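Thiosulfate sulfurtransferase YnjE (Escherichia coli, PDB 2WLR) catalyses the transfer of sulfur from thiosulfate to cyanide, giving thiocyanate and sulfite, as a monomeric periplasmic enzyme built from rhodanese domains. Local coordinates at residues I309-E314 / E395-P400. Residues are numbered along the deposited sequence; the frame is centred on the assembly and turned at random.
Sequences IKPKGE and EWSSDP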
ATOM      1  N   ILE A 309      19.107   0.451  17.823  1.00 19.57           N
ATOM      2  CA  ILE A 309      18.236  -0.223  18.773  1.00 19.77           C
ATOM      3  C   ILE A 309      18.909  -1.481  19.286  1.00 20.46           C
ATOM      4  O   ILE A 309      19.082  -2.455  18.549  1.00 20.75           O
ATOM      5  CB  ILE A 309      16.831  -0.557  18.204  1.00 19.60           C
ATOM      6  CG1 ILE A 309      16.162   0.710  17.675  1.00 19.37           C
ATOM      7  CG2 ILE A 309      15.959  -1.159  19.285  1.00 18.66           C
ATOM      8  CD1 ILE A 309      14.819   0.454  16.972  1.00 18.89           C
ATOM      9  N   LYS A 310      19.310  -1.446  20.554  1.00 20.98           N
ATOM     10  CA  LYS A 310      20.042  -2.567  21.139  1.00 21.55           C
ATOM     11  C   LYS A 310      19.120  -3.721  21.561  1.00 20.59           C
ATOM     12  O   LYS A 310      19.421  -4.868  21.269  1.00 19.98           O
ATOM     13  CB  LYS A 310      20.904  -2.067  22.316  1.00 22.55           C
ATOM     14  CG  LYS A 310      21.672  -3.138  23.076  1.00 25.99           C
ATOM     15  CD  LYS A 310      22.858  -3.693  22.287  1.00 29.46           C
ATOM     16  CE  LYS A 310      23.694  -4.637  23.164  1.00 31.54           C
ATOM     17  NZ  LYS A 310      24.531  -3.923  24.196  1.00 32.48           N
ATOM     18  N   PRO A 311      17.982  -3.422  22.216  1.00 19.57           N
ATOM     19  CA  PRO A 311      17.097  -4.507  22.633  1.00 19.10           C
ATOM     20  C   PRO A 311      16.517  -5.308  21.477  1.00 19.19           C
ATOM     21  O   PRO A 311      16.161  -4.737  20.436  1.00 18.56           O
ATOM     22  CB  PRO A 311      15.980  -3.777  23.378  1.00 19.05           C
ATOM     23  CG  PRO A 311      16.633  -2.526  23.852  1.00 18.83           C
ATOM     24  CD  PRO A 311      17.530  -2.125  22.762  1.00 19.32           C
ATOM     25  N   LYS A 312      16.423  -6.617  21.690  1.00 19.69           N
ATOM     26  CA  LYS A 312      15.867  -7.568  20.731  1.00 20.01           C
ATOM     27  C   LYS A 312      14.614  -8.177  21.297  1.00 19.83           C
ATOM     28  O   LYS A 312      14.473  -8.349  22.523  1.00 20.71           O
ATOM     29  CB  LYS A 312      16.876  -8.683  20.436  1.00 20.81           C
ATOM     30  CG  LYS A 312      18.135  -8.213  19.778  1.00 22.81           C
ATOM     31  CD  LYS A 312      19.127  -9.375  19.649  1.00 26.32           C
ATOM     32  CE  LYS A 312      20.362  -8.973  18.873  1.00 30.22           C
ATOM     33  NZ  LYS A 312      21.448 -10.005  18.989  1.00 32.61           N
ATOM     34  N   GLY A 313      13.683  -8.514  20.412  1.00 18.44           N
ATOM     35  CA  GLY A 313      12.441  -9.107  20.800  1.00 17.47           C
ATOM     36  C   GLY A 313      11.313  -8.331  20.171  1.00 16.94           C
ATOM     37  O   GLY A 313      11.544  -7.494  19.285  1.00 16.00           O
ATOM     38  N   GLU A 314      10.120  -8.615  20.668  1.00 16.19           N
ATOM     39  CA  GLU A 314       8.878  -8.081  20.181  1.00 15.33           C
ATOM     40  C   GLU A 314       7.963  -7.726  21.341  1.00 16.08           C
ATOM     41  O   GLU A 314       8.092  -8.269  22.445  1.00 15.86           O
ATOM     42  CB  GLU A 314       8.218  -9.148  19.321  1.00 15.41           C
ATOM     43  CG  GLU A 314       7.045  -8.668  18.515  1.00 15.05           C
ATOM     44  CD  GLU A 314       7.403  -7.463  17.657  1.00 16.40           C
ATOM     45  OE1 GLU A 314       7.697  -7.659  16.471  1.00 15.74           O
ATOM     46  OE2 GLU A 314       7.450  -6.326  18.173  1.00 17.92           O
ATOM     47  N   GLU A 395      10.449   2.666  21.309  1.00 13.91           N
ATOM     48  CA  GLU A 395       9.916   3.190  22.541  1.00 14.02           C
ATOM     49  C   GLU A 395       9.649   2.074  23.540  1.00 14.35           C
ATOM     50  O   GLU A 395      10.069   2.178  24.712  1.00 14.01           O
ATOM     51  CB  GLU A 395       8.651   3.991  22.272  1.00 13.62           C
ATOM     52  CG  GLU A 395       8.147   4.699  23.528  1.00 14.58           C
ATOM     53  CD  GLU A 395       6.809   5.341  23.377  1.00 18.20           C
ATOM     54  OE1 GLU A 395       5.942   4.836  22.618  1.00 18.65           O
ATOM     55  OE2 GLU A 395       6.629   6.351  24.082  1.00 19.38           O
ATOM     56  N   TRP A 396       8.943   1.034  23.114  1.00 14.18           N
ATOM     57  CA  TRP A 396       8.493  -0.026  24.027  1.00 14.89           C
ATOM     58  C   TRP A 396       9.678  -0.584  24.783  1.00 15.92           C
ATOM     59  O   TRP A 396       9.656  -0.665  26.023  1.00 16.15           O
ATOM     60  CB  TRP A 396       7.806  -1.133  23.240  1.00 13.50           C
ATOM     61  CG  TRP A 396       7.169  -2.186  24.064  1.00 12.80           C
ATOM     62  CD1 TRP A 396       7.701  -3.376  24.418  1.00 14.86           C
ATOM     63  CD2 TRP A 396       5.840  -2.169  24.562  1.00 12.75           C
ATOM     64  NE1 TRP A 396       6.803  -4.103  25.126  1.00 13.32           N
ATOM     65  CE2 TRP A 396       5.639  -3.395  25.246  1.00 15.13           C
ATOM     66  CE3 TRP A 396       4.792  -1.239  24.522  1.00 14.73           C
ATOM     67  CZ2 TRP A 396       4.443  -3.710  25.875  1.00 15.71           C
ATOM     68  CZ3 TRP A 396       3.603  -1.560  25.153  1.00 16.29           C
ATOM     69  CH2 TRP A 396       3.438  -2.788  25.815  1.00 16.48           C
ATOM     70  N   SER A 397      10.729  -0.918  24.058  1.00 16.67           N
ATOM     71  CA  SER A 397      11.875  -1.609  24.632  1.00 18.05           C
ATOM     72  C   SER A 397      12.838  -0.667  25.349  1.00 19.31           C
ATOM     73  O   SER A 397      13.811  -1.129  25.958  1.00 20.52           O
ATOM     74  CB  SER A 397      12.593  -2.438  23.550  1.00 17.93           C
ATOM     75  OG  SER A 397      13.238  -1.647  22.560  1.00 17.87           O
ATOM     76  N   SER A 398      12.577   0.636  25.301  1.00 20.46           N
ATOM     77  CA  SER A 398      13.377   1.614  26.058  1.00 21.39           C
ATOM     78  C   SER A 398      13.140   1.448  27.560  1.00 22.17           C
ATOM     79  O   SER A 398      13.983   1.858  28.372  1.00 22.80           O
ATOM     80  CB  SER A 398      13.095   3.057  25.608  1.00 21.32           C
ATOM     81  OG  SER A 398      11.840   3.505  26.065  1.00 24.11           O
ATOM     82  N   ASP A 399      11.997   0.863  27.914  1.00 22.41           N
ATOM     83  CA  ASP A 399      11.689   0.457  29.287  1.00 23.52           C
ATOM     84  C   ASP A 399      11.711  -1.082  29.434  1.00 23.52           C
ATOM     85  O   ASP A 399      10.794  -1.760  28.969  1.00 21.90           O
ATOM     86  CB  ASP A 399      10.310   0.994  29.659  1.00 24.02           C
ATOM     87  CG  ASP A 399       9.961   0.770  31.118  1.00 26.74           C
ATOM     88  OD1 ASP A 399      10.794   0.183  31.830  1.00 30.15           O
ATOM     89  OD2 ASP A 399       8.854   1.188  31.540  1.00 29.42           O
ATOM     90  N   PRO A 400      12.742  -1.636  30.113  1.00 24.03           N
ATOM     91  CA  PRO A 400      12.876  -3.094  30.290  1.00 24.41           C
ATOM     92  C   PRO A 400      11.691  -3.771  30.971  1.00 24.22           C
ATOM     93  O   PRO A 400      11.459  -4.960  30.769  1.00 24.91           O
ATOM     94  CB  PRO A 400      14.114  -3.228  31.182  1.00 24.77           C
ATOM     95  CG  PRO A 400      14.878  -1.986  30.970  1.00 24.65           C
ATOM     96  CD  PRO A 400      13.884  -0.911  30.693  1.00 24.81           C
TER
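Pro311 sets its CB and CG against the CB and OG of Ser397, the residue that follows helix 392-396 in sequence. Ahead of that serine, Glu395 turns its backbone oxygen to the chain that follows, as an acceptor. Trp396, next in line, starts the type I turn that runs to Asp399; its NE1 bonds to Pro403 O, and its large ring packs on helix 276-280. Both segments belong to the third rhodanese domain, whose parallel sheet has the strand order 1-5-4-2-3; here the loop entering strand 314-315 rests against the chain at helix 392-396, which follows strand 386-389. Ser397 carries the contact itself. With chi1 at 68°, its OG sits between the backbone N and the carbonyl carbon and is hydrogen-bonded to Trp393 O, one turn back. The same OG touches Pro311 through van der Waals contact alone: Pro311 CB lies 3.6 Å from Ser397 CB and also 3.6 Å from Ser397 OG, while Pro311 CG is 3.7 Å from that OG. A compact serine lets the rigid ring come close, and Ile309 CG2 adds a looser touch, 4.3 Å from Ser397 OG. Trp393 of helix 392-396 bonds through NE1 to Pro311 O. At Ser398, N reaches Glu395 O at 3.0 Å, and Ser398 OG meets the same oxygen at 2.6 Å, in the carbonyl plane and on a lone pair. A short hydroxyl-bearing side chain suits this place, because it can fold back and give the Glu395 carbonyl a second donor. Past it, Asp399 N makes a weak 3.4 Å bond to Trp396 O.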